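Long-range contacts in TSSL1 (Pseudomonas aeruginosa, PDB 4B62), which probably anchors the type VI secretion system to the bacterial cell wall through this C-terminal, OmpA-like peptidoglycan-binding module: residues P14-F19 / D36-T41; A49-S54 / I88-Y93; R65-L70 / D109-T114; G75-T80 / V147-F152; R103-A108 / F121-R126. One frame throughout, in Å; residues are numbered along the deposited sequence.

From the N terminus, interaction 1 closes first, laying the loop 14-19 on strand 37-43. The later contacts interlock. Interaction 2 ties the loop 49-54 to the loop 88-93, interaction 3 packs helix 60-72 on helix 96-115, and interaction 4 pairs strand 77-82 with strand 146-152. Each of these three crosses the other two along the chain. Interaction 5, helix 96-115 against strand 121-125, nests inside the long loop closed by interaction 4 and crosses interaction 3. Interactions 1, 4 and 5 share one mixed sheet, and interaction 3 joins two helices that pack on it. Interaction 2 lies on the opposite side of the chain's centre from interaction 1, linked to interaction 5 through R103.

Interaction 1: residues P14-F19 / D36-T41; sequences PRLARF and DRSVVT. With EDO (1,2-ethanediol), chain B.
The ring of P14 overlaps the backbone at the D36-R37 peptide, its CG 3.4 Å from R37 N. Two residues on, L16 leans over S38 and V40. In the S38 conformer described, one of two, OG stands 3.4 Å from L16 CB, while the leucine's CD1 reaches V40 CG2 at 3.7 Å. L16 and V40 meet at about a right angle. V40 chi1 of -176° leaves CG2 beside the backbone N, and this is the branch that meets the leucine. The carboxylate of D33 takes the backbone N-H groups of both L16 and A17, and these two bonds pin the loop where it meets the strand. In the same conformer, S38 OG is not left to the leucine alone but also bonds to D33 OD1. This loop precedes helix 21-25 and lies against strand 37-43 of the OmpA-like mixed sheet, where L16 also packs on V151 of strand 146-152 and on A69 of helix 60-72. Within the loop, F19 N bonds back to L16 O. Near the start of the strand, R37 NE forms a salt bridge with D36 OD1 at 2.9 Å, approaching from above the carboxylate plane. R37 NH1 donates to O1 of a bound ethanediol at 2.9 Å, a ligand shared with T150.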
# COMPACT_ATOMS: atom_id res chain seq x y z
N PRO A 14 -16.81 6.74 -0.52
CA PRO A 14 -16.02 5.80 0.29
C PRO A 14 -15.21 6.56 1.32
O PRO A 14 -14.45 7.46 0.96
CB PRO A 14 -15.10 5.13 -0.74
CG PRO A 14 -14.98 6.12 -1.85
CD PRO A 14 -16.29 6.86 -1.90
N ARG A 15 -15.37 6.19 2.59
CA ARG A 15 -14.71 6.90 3.70
C ARG A 15 -14.03 5.88 4.63
O ARG A 15 -14.72 5.07 5.25
CB ARG A 15 -15.72 7.72 4.50
CG ARG A 15 -16.36 8.89 3.76
CD ARG A 15 -17.34 9.66 4.64
NE ARG A 15 -18.53 8.87 4.99
CZ ARG A 15 -18.96 8.60 6.23
NH1 ARG A 15 -18.30 9.05 7.30
NH2 ARG A 15 -20.06 7.87 6.40
N LEU A 16 -12.70 5.94 4.71
CA LEU A 16 -11.94 4.99 5.53
C LEU A 16 -11.24 5.56 6.76
O LEU A 16 -10.94 4.80 7.67
CB LEU A 16 -10.88 4.27 4.69
CG LEU A 16 -11.34 3.37 3.55
CD1 LEU A 16 -10.11 2.74 2.90
CD2 LEU A 16 -12.33 2.29 4.01
N ALA A 17 -10.98 6.87 6.82
CA ALA A 17 -10.21 7.44 7.92
C ALA A 17 -10.86 7.10 9.26
O ALA A 17 -10.18 6.80 10.25
CB ALA A 17 -10.06 8.94 7.77
N ARG A 18 -12.20 7.10 9.27
CA ARG A 18 -12.97 6.76 10.46
C ARG A 18 -12.71 5.36 11.02
O ARG A 18 -13.03 5.11 12.18
CB ARG A 18 -14.47 6.92 10.16
CG ARG A 18 -15.02 5.94 9.14
CD ARG A 18 -16.35 6.43 8.56
NE ARG A 18 -16.69 5.70 7.33
CZ ARG A 18 -17.81 5.00 7.11
NH1 ARG A 18 -18.76 4.90 8.04
NH2 ARG A 18 -17.96 4.38 5.94
N PHE A 19 -12.14 4.46 10.21
CA PHE A 19 -11.84 3.10 10.67
C PHE A 19 -10.36 2.88 10.98
O PHE A 19 -9.97 1.77 11.38
CB PHE A 19 -12.24 2.09 9.61
CG PHE A 19 -13.69 2.14 9.24
CD1 PHE A 19 -14.67 1.97 10.20
CD2 PHE A 19 -14.07 2.36 7.93
CE1 PHE A 19 -16.01 2.02 9.87
CE2 PHE A 19 -15.41 2.41 7.59
CZ PHE A 19 -16.38 2.24 8.56
N ASP A 36 -14.59 10.37 -4.71
CA ASP A 36 -14.96 9.13 -5.38
C ASP A 36 -14.09 7.93 -4.99
O ASP A 36 -14.20 6.86 -5.60
CB ASP A 36 -14.87 9.35 -6.90
CG ASP A 36 -13.48 9.85 -7.35
OD1 ASP A 36 -12.50 9.86 -6.57
OD2 ASP A 36 -13.37 10.26 -8.52
N ARG A 37 -13.21 8.12 -4.00
CA ARG A 37 -12.16 7.17 -3.64
C ARG A 37 -11.72 7.49 -2.23
O ARG A 37 -11.76 8.65 -1.83
CB ARG A 37 -10.88 7.39 -4.48
CG ARG A 37 -10.91 6.94 -5.93
CD ARG A 37 -9.68 7.45 -6.68
NE ARG A 37 -9.78 8.88 -6.93
CZ ARG A 37 -8.74 9.72 -7.09
NH1 ARG A 37 -7.48 9.31 -7.04
NH2 ARG A 37 -8.99 11.00 -7.32
N SER A 38 -11.28 6.47 -1.49
CA SER A 38 -10.45 6.69 -0.32
C SER A 38 -9.09 6.06 -0.62
O SER A 38 -9.04 4.92 -1.08
CB SER A 38 -11.08 6.10 0.93
OG SER A 38 -10.32 6.38 2.09
N VAL A 39 -8.02 6.81 -0.40
CA VAL A 39 -6.67 6.35 -0.71
C VAL A 39 -5.87 6.23 0.58
O VAL A 39 -5.67 7.22 1.30
CB VAL A 39 -5.94 7.30 -1.69
CG1 VAL A 39 -4.59 6.70 -2.07
CG2 VAL A 39 -6.80 7.55 -2.93
N VAL A 40 -5.42 5.01 0.88
CA VAL A 40 -4.60 4.75 2.05
C VAL A 40 -3.15 4.61 1.58
O VAL A 40 -2.83 3.71 0.81
CB VAL A 40 -5.03 3.47 2.78
CG1 VAL A 40 -4.20 3.29 4.06
CG2 VAL A 40 -6.52 3.48 3.08
N THR A 41 -2.30 5.54 2.01
CA THR A 41 -0.88 5.50 1.69
C THR A 41 -0.12 4.87 2.86
O THR A 41 -0.29 5.30 4.00
CB THR A 41 -0.32 6.89 1.40
OG1 THR A 41 -1.00 7.46 0.28
CG2 THR A 41 1.17 6.84 1.10
C1 EDO B . -4.88 6.80 -6.65
O1 EDO B . -6.30 6.71 -6.43
C2 EDO B . -4.43 8.19 -7.10
O2 EDO B . -4.75 9.17 -6.10

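Interaction 2: residues A49-S54 / I88-Y93; sequences ASASAS and IATLRY. With PO4 (phosphate ion), chain C.
Y93 reaches across to the loop 49-54 with its hydroxyl end, where A53 and a bound phosphate meet it. OH lies 3.3 Å from A53 CB, and ring atom CD2 stands 3.5 Å from A51 O. A chi1 of -48° sets CG beside the backbone N and sends the ring across toward A53. On one face lies R92 CG, displaced toward the rim; helix 96-115 adds L99 and A102 against the same side chain. Phosphate O4 sits at the ring's edge, in its plane, bonded to Y93 OH, and A53 N donates to it at 2.8 Å. S52 OG bonds to O1. The Y93 and S52 bonds to the phosphate both refine very short, so their exact lengths are doubtful; the bond from S54 OG to O1 is weak.

The other end is looser and lies at the surface. A51 CB touches I88 CG2 at 3.7 Å, and S50 OG approaches I88 CD1 at 3.5 Å. Between the loops a water stands within bonding distance of A51 O, I88 O and T90 OG1, 2.9 Å from A51 O; it cannot donate to every acceptor around it at once. T90 OG1 also accepts Y93 N in an ST motif, bracing the tyrosine's backbone. The opposite loop holds its shape through a type II turn from A49 to S52, while S52 O is held by R103 NE. Two surface loops of the OmpA-like domain thus frame an anion site, the phosphate probably coming from the crystallisation liquor, beside the ST turn in which S52 OG accepts S54 N.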
# COMPACT_ATOMS: atom_id res chain seq x y z
N ALA A 49 10.34 -5.80 5.08
CA ALA A 49 11.77 -5.60 5.31
C ALA A 49 12.38 -4.94 4.08
O ALA A 49 11.81 -4.98 2.96
CB ALA A 49 12.47 -6.92 5.61
N SER A 50 13.52 -4.29 4.28
CA SER A 50 14.25 -3.67 3.20
C SER A 50 14.42 -4.65 2.04
O SER A 50 14.78 -5.81 2.24
CB SER A 50 15.61 -3.19 3.71
OG SER A 50 16.30 -2.48 2.70
N ALA A 51 14.11 -4.18 0.83
CA ALA A 51 14.34 -4.96 -0.39
C ALA A 51 13.51 -6.24 -0.51
O ALA A 51 13.80 -7.09 -1.35
CB ALA A 51 15.85 -5.25 -0.56
N SER A 52 12.45 -6.37 0.29
CA SER A 52 11.58 -7.55 0.31
C SER A 52 10.14 -7.14 -0.04
O SER A 52 9.76 -5.99 0.17
CB SER A 52 11.63 -8.18 1.70
OG SER A 52 10.65 -9.17 1.90
N ALA A 53 9.35 -8.10 -0.54
CA ALA A 53 7.93 -7.91 -0.81
C ALA A 53 7.02 -8.77 0.06
O ALA A 53 5.84 -8.83 -0.15
CB ALA A 53 7.63 -8.11 -2.29
N SER A 54 7.60 -9.41 1.07
CA SER A 54 6.82 -10.15 2.05
C SER A 54 6.42 -9.22 3.20
O SER A 54 7.23 -8.47 3.71
CB SER A 54 7.62 -11.33 2.62
OG SER A 54 7.87 -12.30 1.62
N ILE A 88 17.90 -1.59 -4.42
CA ILE A 88 18.67 -2.58 -3.68
C ILE A 88 18.36 -3.90 -4.40
O ILE A 88 17.48 -4.66 -3.97
CB ILE A 88 18.25 -2.64 -2.19
CG1 ILE A 88 18.39 -1.26 -1.53
CG2 ILE A 88 19.10 -3.64 -1.41
CD1 ILE A 88 17.74 -1.18 -0.16
N ALA A 89 19.05 -4.15 -5.52
CA ALA A 89 18.74 -5.28 -6.39
C ALA A 89 19.10 -6.61 -5.72
O ALA A 89 20.13 -6.70 -5.04
CB ALA A 89 19.48 -5.16 -7.72
N THR A 90 18.23 -7.61 -5.91
CA THR A 90 18.43 -8.96 -5.39
C THR A 90 18.00 -9.99 -6.43
O THR A 90 17.41 -9.65 -7.46
CB THR A 90 17.64 -9.21 -4.09
OG1 THR A 90 16.23 -9.17 -4.36
CG2 THR A 90 18.00 -8.20 -3.01
N LEU A 91 18.30 -11.26 -6.16
CA LEU A 91 17.89 -12.33 -7.05
C LEU A 91 16.39 -12.35 -7.31
O LEU A 91 15.95 -12.61 -8.43
CB LEU A 91 18.31 -13.68 -6.50
CG LEU A 91 19.81 -13.96 -6.33
CD1 LEU A 91 20.00 -15.25 -5.54
CD2 LEU A 91 20.51 -14.04 -7.67
N ARG A 92 15.60 -12.08 -6.27
CA ARG A 92 14.16 -12.17 -6.38
C ARG A 92 13.59 -10.91 -7.02
O ARG A 92 12.60 -10.98 -7.75
CB ARG A 92 13.52 -12.40 -5.00
CG ARG A 92 12.10 -12.95 -5.05
CD ARG A 92 11.58 -13.31 -3.66
NE ARG A 92 12.44 -14.24 -2.93
CZ ARG A 92 12.48 -15.56 -3.10
NH1 ARG A 92 11.71 -16.14 -4.02
NH2 ARG A 92 13.30 -16.30 -2.36
N TYR A 93 14.23 -9.77 -6.76
CA TYR A 93 13.74 -8.47 -7.25
C TYR A 93 14.89 -7.72 -7.91
O TYR A 93 15.57 -6.92 -7.27
CB TYR A 93 13.12 -7.64 -6.13
CG TYR A 93 12.14 -8.44 -5.31
CD1 TYR A 93 10.92 -8.84 -5.84
CD2 TYR A 93 12.47 -8.85 -4.02
CE1 TYR A 93 10.04 -9.60 -5.09
CE2 TYR A 93 11.59 -9.61 -3.27
CZ TYR A 93 10.38 -9.99 -3.80
OH TYR A 93 9.51 -10.75 -3.05
P PO4 C . 10.86 -11.85 0.11
O1 PO4 C . 10.83 -11.60 1.60
O2 PO4 C . 12.28 -11.76 -0.36
O3 PO4 C . 10.35 -13.23 -0.19
O4 PO4 C . 10.03 -10.85 -0.65
O HOH W 1 15.29 -6.48 -3.74

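Interaction 3: residues R65-L70 / D109-T114; sequences RIADAL and DLLGAT
Chi1 of -68° puts CG of L111 beside its own backbone N, and an extended chi2 of 176° spreads its two methyls toward the other helix. CD2 settles on A67, 3.9 Å from A67 N and 4.0 Å from A67 CB, so the branch touches the helix backbone as well as the alanine methyl. CD1, the second branch, meets CD1 of L70 at 4.2 Å; the two leucines lie at about a right angle. T114, one turn after L111, supplies the other close touch: its CG2, anti to the backbone N, lies 3.7 Å from A67 CB. A67 is therefore held between a leucine and a threonine methyl. The small residue lets the backbones draw near, to 5.9 Å between A67 CA and L111 CA. The axes of the two segments pass 9.8 Å apart with a crossing angle of -53°. Both helices belong to the α/β OmpA-like domain. T114 also packs on L64, extending the contact toward the start of helix 60-72. L70 and L111 together bear on F121 of strand 121-125, while A69 turns to L16 and F19 of the N-terminal loop, and L70 O accepts R120 NH2.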
# COMPACT_ATOMS: atom_id res chain seq x y z
N ARG A 65 -6.22 -4.56 9.69
CA ARG A 65 -7.10 -3.43 9.99
C ARG A 65 -7.65 -2.79 8.71
O ARG A 65 -8.80 -2.33 8.67
CB ARG A 65 -6.38 -2.39 10.84
CG ARG A 65 -6.05 -2.93 12.22
CD ARG A 65 -5.56 -1.87 13.16
NE ARG A 65 -4.21 -1.42 12.86
CZ ARG A 65 -3.09 -2.01 13.26
NH1 ARG A 65 -3.14 -3.17 13.92
NH2 ARG A 65 -1.92 -1.46 12.99
N ILE A 66 -6.82 -2.77 7.67
CA ILE A 66 -7.31 -2.28 6.39
C ILE A 66 -8.36 -3.23 5.82
O ILE A 66 -9.40 -2.79 5.36
CB ILE A 66 -6.15 -1.99 5.43
CG1 ILE A 66 -5.41 -0.78 5.98
CG2 ILE A 66 -6.67 -1.71 4.02
CD1 ILE A 66 -4.01 -0.62 5.46
N ALA A 67 -8.11 -4.54 5.89
CA ALA A 67 -9.12 -5.51 5.47
C ALA A 67 -10.44 -5.36 6.22
O ALA A 67 -11.52 -5.47 5.61
CB ALA A 67 -8.60 -6.93 5.62
N ASP A 68 -10.36 -5.11 7.52
CA ASP A 68 -11.55 -4.91 8.33
C ASP A 68 -12.34 -3.70 7.82
O ASP A 68 -13.57 -3.75 7.72
CB ASP A 68 -11.20 -4.68 9.81
CG ASP A 68 -10.75 -5.93 10.53
OD1 ASP A 68 -11.06 -7.04 10.09
OD2 ASP A 68 -10.11 -5.76 11.60
N ALA A 69 -11.63 -2.61 7.52
CA ALA A 69 -12.27 -1.41 6.98
C ALA A 69 -12.91 -1.71 5.62
O ALA A 69 -14.02 -1.23 5.34
CB ALA A 69 -11.26 -0.28 6.87
N LEU A 70 -12.23 -2.51 4.80
CA LEU A 70 -12.70 -2.81 3.45
C LEU A 70 -13.91 -3.74 3.44
O LEU A 70 -14.65 -3.77 2.46
CB LEU A 70 -11.56 -3.38 2.59
CG LEU A 70 -10.44 -2.39 2.25
CD1 LEU A 70 -9.33 -3.10 1.51
CD2 LEU A 70 -10.93 -1.19 1.43
N ASP A 109 -2.94 -9.52 -2.85
CA ASP A 109 -3.18 -10.95 -2.62
C ASP A 109 -3.64 -11.19 -1.17
O ASP A 109 -4.58 -11.93 -0.92
CB ASP A 109 -1.91 -11.76 -2.89
CG ASP A 109 -1.58 -11.91 -4.37
OD1 ASP A 109 -2.39 -11.52 -5.23
OD2 ASP A 109 -0.48 -12.42 -4.65
N LEU A 110 -2.96 -10.55 -0.23
CA LEU A 110 -3.28 -10.74 1.18
C LEU A 110 -4.67 -10.21 1.51
O LEU A 110 -5.46 -10.84 2.23
CB LEU A 110 -2.23 -10.08 2.07
CG LEU A 110 -0.87 -10.78 2.10
CD1 LEU A 110 0.18 -9.86 2.71
CD2 LEU A 110 -0.96 -12.09 2.86
N LEU A 111 -4.99 -9.03 0.97
CA LEU A 111 -6.29 -8.42 1.21
C LEU A 111 -7.41 -9.25 0.56
O LEU A 111 -8.46 -9.45 1.16
CB LEU A 111 -6.33 -6.98 0.72
CG LEU A 111 -5.46 -5.99 1.51
CD1 LEU A 111 -5.53 -4.63 0.84
CD2 LEU A 111 -5.86 -5.88 2.97
N GLY A 112 -7.17 -9.71 -0.66
CA GLY A 112 -8.12 -10.59 -1.35
C GLY A 112 -8.39 -11.87 -0.57
O GLY A 112 -9.54 -12.31 -0.47
N ALA A 113 -7.34 -12.48 -0.03
CA ALA A 113 -7.50 -13.74 0.70
C ALA A 113 -8.28 -13.54 2.01
O ALA A 113 -9.10 -14.38 2.39
CB ALA A 113 -6.16 -14.38 0.96
N THR A 114 -8.03 -12.43 2.69
CA THR A 114 -8.68 -12.14 3.97
C THR A 114 -10.13 -11.73 3.79
O THR A 114 -11.00 -12.18 4.53
CB THR A 114 -7.86 -11.11 4.75
OG1 THR A 114 -6.64 -11.73 5.13
CG2 THR A 114 -8.59 -10.60 6.00

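Interaction 4: residues G75-T80 / V147-F152; sequences GQVLVT and VEITVF. With EDO (1,2-ethanediol), chain B.
V77 and I149 meet on the face of the sheet carrying V77, V79, I149 and V151, with V77 CG1 3.7 Å from I149 CG2. This antiparallel pair joins the middle strand, 146-152, of the OmpA-like mixed sheet to strand 77-82. V77 uses both branches: CG1 is anti to the backbone N (chi1 179°), whereas CG2 turns to V151 CG2 at 4.0 Å. Farther along, V79 and V147 lie side by side and point the same way. Helix 96-115 packs on this face, V107 touching both V79 and I149. Between the strands, L78 with T150 and T80 with E148 form hydrogen-bonded pairs, whereas V77 with V151 and V79 with I149 are non-hydrogen-bonded. T150 N bonds to L78 O at 2.7 Å, and L78 N returns one to T150 O. F152 N donates to Q76 O at 3.0 Å. There the ring of F152 sets its edge against Q76 and L78, its CE2 4.1 Å from L78 CB, and takes T150 CG2 on one face. G75 CA comes within 3.2 Å of F152 O in a C-H...O contact. The face carrying L78, T80, E148 and T150 is more polar. T150 OG1 bonds to O1 of the bound ethanediol. T80 OG1 also bonds to H82 and E148 OE2 is salt-bridged to R146, while one water joins T80 OG1 and E148 OE1, standing 2.7 Å from the glutamate oxygen.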
# COMPACT_ATOMS: atom_id res chain seq x y z
N GLY A 75 -16.25 -1.26 -2.13
CA GLY A 75 -15.80 -0.86 -3.45
C GLY A 75 -14.65 -1.73 -3.96
O GLY A 75 -13.97 -2.42 -3.20
N GLN A 76 -14.46 -1.68 -5.28
CA GLN A 76 -13.27 -2.23 -5.93
C GLN A 76 -12.01 -1.60 -5.32
O GLN A 76 -12.06 -0.46 -4.85
CB GLN A 76 -13.34 -1.91 -7.43
CG GLN A 76 -12.29 -2.58 -8.31
CD GLN A 76 -12.52 -4.06 -8.51
OE1 GLN A 76 -13.62 -4.56 -8.28
NE2 GLN A 76 -11.50 -4.75 -8.99
N VAL A 77 -10.89 -2.32 -5.35
CA VAL A 77 -9.66 -1.84 -4.75
C VAL A 77 -8.49 -1.97 -5.71
O VAL A 77 -8.27 -3.02 -6.32
CB VAL A 77 -9.32 -2.60 -3.45
CG1 VAL A 77 -8.02 -2.08 -2.86
CG2 VAL A 77 -10.45 -2.42 -2.45
N LEU A 78 -7.75 -0.87 -5.85
CA LEU A 78 -6.51 -0.81 -6.63
C LEU A 78 -5.34 -0.60 -5.66
O LEU A 78 -5.42 0.27 -4.78
CB LEU A 78 -6.57 0.33 -7.64
CG LEU A 78 -5.27 0.70 -8.36
CD1 LEU A 78 -4.88 -0.39 -9.35
CD2 LEU A 78 -5.38 2.07 -9.02
N VAL A 79 -4.28 -1.38 -5.84
CA VAL A 79 -3.06 -1.20 -5.08
C VAL A 79 -1.94 -0.82 -6.04
O VAL A 79 -1.60 -1.61 -6.93
CB VAL A 79 -2.66 -2.46 -4.29
CG1 VAL A 79 -1.47 -2.16 -3.40
CG2 VAL A 79 -3.83 -2.99 -3.48
N THR A 80 -1.37 0.36 -5.88
CA THR A 80 -0.19 0.74 -6.65
C THR A 80 1.03 0.69 -5.75
O THR A 80 0.96 1.05 -4.56
CB THR A 80 -0.33 2.12 -7.31
OG1 THR A 80 -0.47 3.14 -6.31
CG2 THR A 80 -1.53 2.14 -8.26
N VAL A 147 2.99 1.78 -0.79
CA VAL A 147 1.82 1.37 -1.55
C VAL A 147 0.71 2.40 -1.32
O VAL A 147 0.62 3.02 -0.25
CB VAL A 147 1.31 -0.05 -1.19
CG1 VAL A 147 2.36 -1.08 -1.56
CG2 VAL A 147 0.92 -0.19 0.27
N GLU A 148 -0.10 2.59 -2.36
CA GLU A 148 -1.32 3.37 -2.26
C GLU A 148 -2.47 2.43 -2.53
O GLU A 148 -2.55 1.83 -3.61
CB GLU A 148 -1.31 4.55 -3.24
CG GLU A 148 -0.24 5.59 -2.91
CD GLU A 148 -0.31 6.87 -3.76
OE1 GLU A 148 -1.29 7.04 -4.53
OE2 GLU A 148 0.64 7.69 -3.64
N ILE A 149 -3.34 2.29 -1.54
CA ILE A 149 -4.49 1.40 -1.62
C ILE A 149 -5.73 2.26 -1.84
O ILE A 149 -6.14 3.02 -0.96
CB ILE A 149 -4.64 0.58 -0.32
CG1 ILE A 149 -3.38 -0.24 -0.05
CG2 ILE A 149 -5.85 -0.35 -0.40
CD1 ILE A 149 -3.30 -0.83 1.34
N THR A 150 -6.32 2.17 -3.03
CA THR A 150 -7.47 2.98 -3.38
C THR A 150 -8.71 2.11 -3.33
O THR A 150 -8.77 1.10 -4.02
CB THR A 150 -7.31 3.57 -4.80
OG1 THR A 150 -6.21 4.49 -4.81
CG2 THR A 150 -8.56 4.29 -5.24
N VAL A 151 -9.69 2.51 -2.52
CA VAL A 151 -11.01 1.89 -2.54
C VAL A 151 -11.96 2.88 -3.21
O VAL A 151 -12.04 4.05 -2.83
CB VAL A 151 -11.53 1.44 -1.14
CG1 VAL A 151 -11.79 2.61 -0.23
CG2 VAL A 151 -12.82 0.64 -1.30
N PHE A 152 -12.67 2.37 -4.19
CA PHE A 152 -13.65 3.13 -4.93
C PHE A 152 -15.02 3.06 -4.25
O PHE A 152 -15.22 2.31 -3.32
CB PHE A 152 -13.73 2.58 -6.36
CG PHE A 152 -12.44 2.74 -7.13
CD1 PHE A 152 -12.18 3.90 -7.81
CD2 PHE A 152 -11.49 1.72 -7.17
CE1 PHE A 152 -11.00 4.06 -8.53
CE2 PHE A 152 -10.31 1.87 -7.88
CZ PHE A 152 -10.06 3.04 -8.56
C1 EDO B . -4.88 6.80 -6.65
O1 EDO B . -6.30 6.71 -6.43
C2 EDO B . -4.43 8.19 -7.10
O2 EDO B . -4.75 9.17 -6.10
O HOH W 2 -1.87 5.41 -6.64

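Interaction 5: residues R103-A108 / F121-R126; sequences RAQEVA and FTAEGR
A123 points its methyl toward helix 103-108, meeting A104 and A108 from the strand side. A123 CB stands 3.8 Å from A104 CB, and A108 CB, one turn on, is 4.0 Å from A123 CB. The A123 methyl thus rests against both alanine methyls of the helix, and the helix backbone joins in, with A104 O 3.5 Å from A123 CB. F121 comes at A108 beside this group: its CB lies 3.9 Å from A108 CB. A chi1 of -62° carries the ring past the A108 methyl, its CG still 3.9 Å from A108 O, and on to L111, T115 and V77. The segments run nearly antiparallel, 169° between their directions, as expected within a β-α-β unit in which helix 96-115 leads from strand 77-82 to its parallel neighbour, strand 121-125. A104 also packs on V79, reaching both of those strands. Q105 lies at the border. Its chain bends at chi2 (61°), which folds the amide back over A123, with OE1 3.5 Å from A123 CB. From there the amide is wired to the strand by two waters. One links Q105 OE1 with A123 N, and the other joins Q105 NE2 to F121 O. Q105 NE2 also donates to D109 OD1, a bond that fixes the rotation of the amide.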
# COMPACT_ATOMS: atom_id res chain seq x y z
N ARG A 103 5.47 -5.82 -4.33
CA ARG A 103 4.91 -5.26 -3.12
C ARG A 103 3.41 -4.98 -3.27
O ARG A 103 2.61 -5.33 -2.40
CB ARG A 103 5.67 -3.99 -2.71
CG ARG A 103 6.99 -4.33 -2.03
CD ARG A 103 7.84 -3.11 -1.72
NE ARG A 103 8.92 -3.47 -0.81
CZ ARG A 103 9.67 -2.61 -0.14
NH1 ARG A 103 9.55 -1.29 -0.29
NH2 ARG A 103 10.55 -3.09 0.73
N ALA A 104 3.03 -4.35 -4.38
CA ALA A 104 1.62 -4.10 -4.63
C ALA A 104 0.84 -5.41 -4.73
O ALA A 104 -0.25 -5.55 -4.19
CB ALA A 104 1.47 -3.29 -5.91
N GLN A 105 1.40 -6.36 -5.46
CA GLN A 105 0.70 -7.61 -5.66
C GLN A 105 0.54 -8.39 -4.35
O GLN A 105 -0.50 -9.03 -4.12
CB GLN A 105 1.40 -8.49 -6.69
CG GLN A 105 0.56 -9.67 -7.17
CD GLN A 105 -0.73 -9.25 -7.86
OE1 GLN A 105 -0.71 -8.56 -8.88
NE2 GLN A 105 -1.86 -9.65 -7.30
N GLU A 106 1.57 -8.37 -3.49
CA GLU A 106 1.46 -9.08 -2.22
C GLU A 106 0.35 -8.47 -1.35
O GLU A 106 -0.46 -9.20 -0.73
CB GLU A 106 2.79 -9.10 -1.50
CG GLU A 106 2.79 -9.93 -0.21
CD GLU A 106 2.68 -11.44 -0.45
OE1 GLU A 106 2.83 -11.92 -1.59
OE2 GLU A 106 2.45 -12.17 0.54
N VAL A 107 0.27 -7.15 -1.33
CA VAL A 107 -0.79 -6.48 -0.58
C VAL A 107 -2.17 -6.86 -1.15
O VAL A 107 -3.08 -7.23 -0.41
CB VAL A 107 -0.56 -4.95 -0.56
CG1 VAL A 107 -1.76 -4.20 0.02
CG2 VAL A 107 0.67 -4.63 0.28
N ALA A 108 -2.30 -6.79 -2.47
CA ALA A 108 -3.57 -7.18 -3.10
C ALA A 108 -3.94 -8.63 -2.78
O ALA A 108 -5.09 -8.95 -2.48
CB ALA A 108 -3.51 -6.96 -4.60
N PHE A 121 -9.45 -6.99 -5.97
CA PHE A 121 -8.16 -6.31 -5.79
C PHE A 121 -7.28 -6.52 -7.00
O PHE A 121 -7.10 -7.66 -7.44
CB PHE A 121 -7.42 -6.87 -4.56
CG PHE A 121 -8.16 -6.66 -3.29
CD1 PHE A 121 -9.17 -7.54 -2.92
CD2 PHE A 121 -7.90 -5.57 -2.49
CE1 PHE A 121 -9.91 -7.31 -1.78
CE2 PHE A 121 -8.63 -5.34 -1.34
CZ PHE A 121 -9.63 -6.22 -0.98
N THR A 122 -6.74 -5.44 -7.53
CA THR A 122 -5.70 -5.55 -8.53
C THR A 122 -4.54 -4.70 -8.12
O THR A 122 -4.67 -3.82 -7.24
CB THR A 122 -6.18 -5.16 -9.93
OG1 THR A 122 -6.52 -3.77 -9.94
CG2 THR A 122 -7.38 -5.99 -10.34
N ALA A 123 -3.40 -4.97 -8.75
CA ALA A 123 -2.14 -4.35 -8.39
C ALA A 123 -1.33 -3.92 -9.59
O ALA A 123 -1.37 -4.55 -10.64
CB ALA A 123 -1.30 -5.33 -7.57
N GLU A 124 -0.59 -2.82 -9.41
CA GLU A 124 0.34 -2.35 -10.44
C GLU A 124 1.57 -1.75 -9.80
O GLU A 124 1.50 -0.97 -8.86
CB GLU A 124 -0.33 -1.33 -11.37
CG GLU A 124 0.54 -0.88 -12.55
CD GLU A 124 0.08 0.44 -13.17
OE1 GLU A 124 -1.04 0.89 -12.89
OE2 GLU A 124 0.88 1.07 -13.88
N GLY A 125 2.72 -2.15 -10.31
CA GLY A 125 3.99 -1.57 -9.94
C GLY A 125 4.30 -0.38 -10.82
O GLY A 125 4.22 -0.47 -12.06
N ARG A 126 4.65 0.73 -10.19
CA ARG A 126 4.92 1.98 -10.88
C ARG A 126 6.34 2.49 -10.70
O ARG A 126 6.66 3.63 -11.07
CB ARG A 126 3.89 3.01 -10.47
CG ARG A 126 2.53 2.54 -10.89
CD ARG A 126 1.54 3.64 -10.91
NE ARG A 126 0.25 3.16 -11.39
CZ ARG A 126 -0.87 3.85 -11.25
NH1 ARG A 126 -0.85 5.02 -10.63
NH2 ARG A 126 -2.02 3.37 -11.72
O HOH W 3 -3.35 -7.48 -10.22
O HOH W 4 -4.73 -9.33 -8.05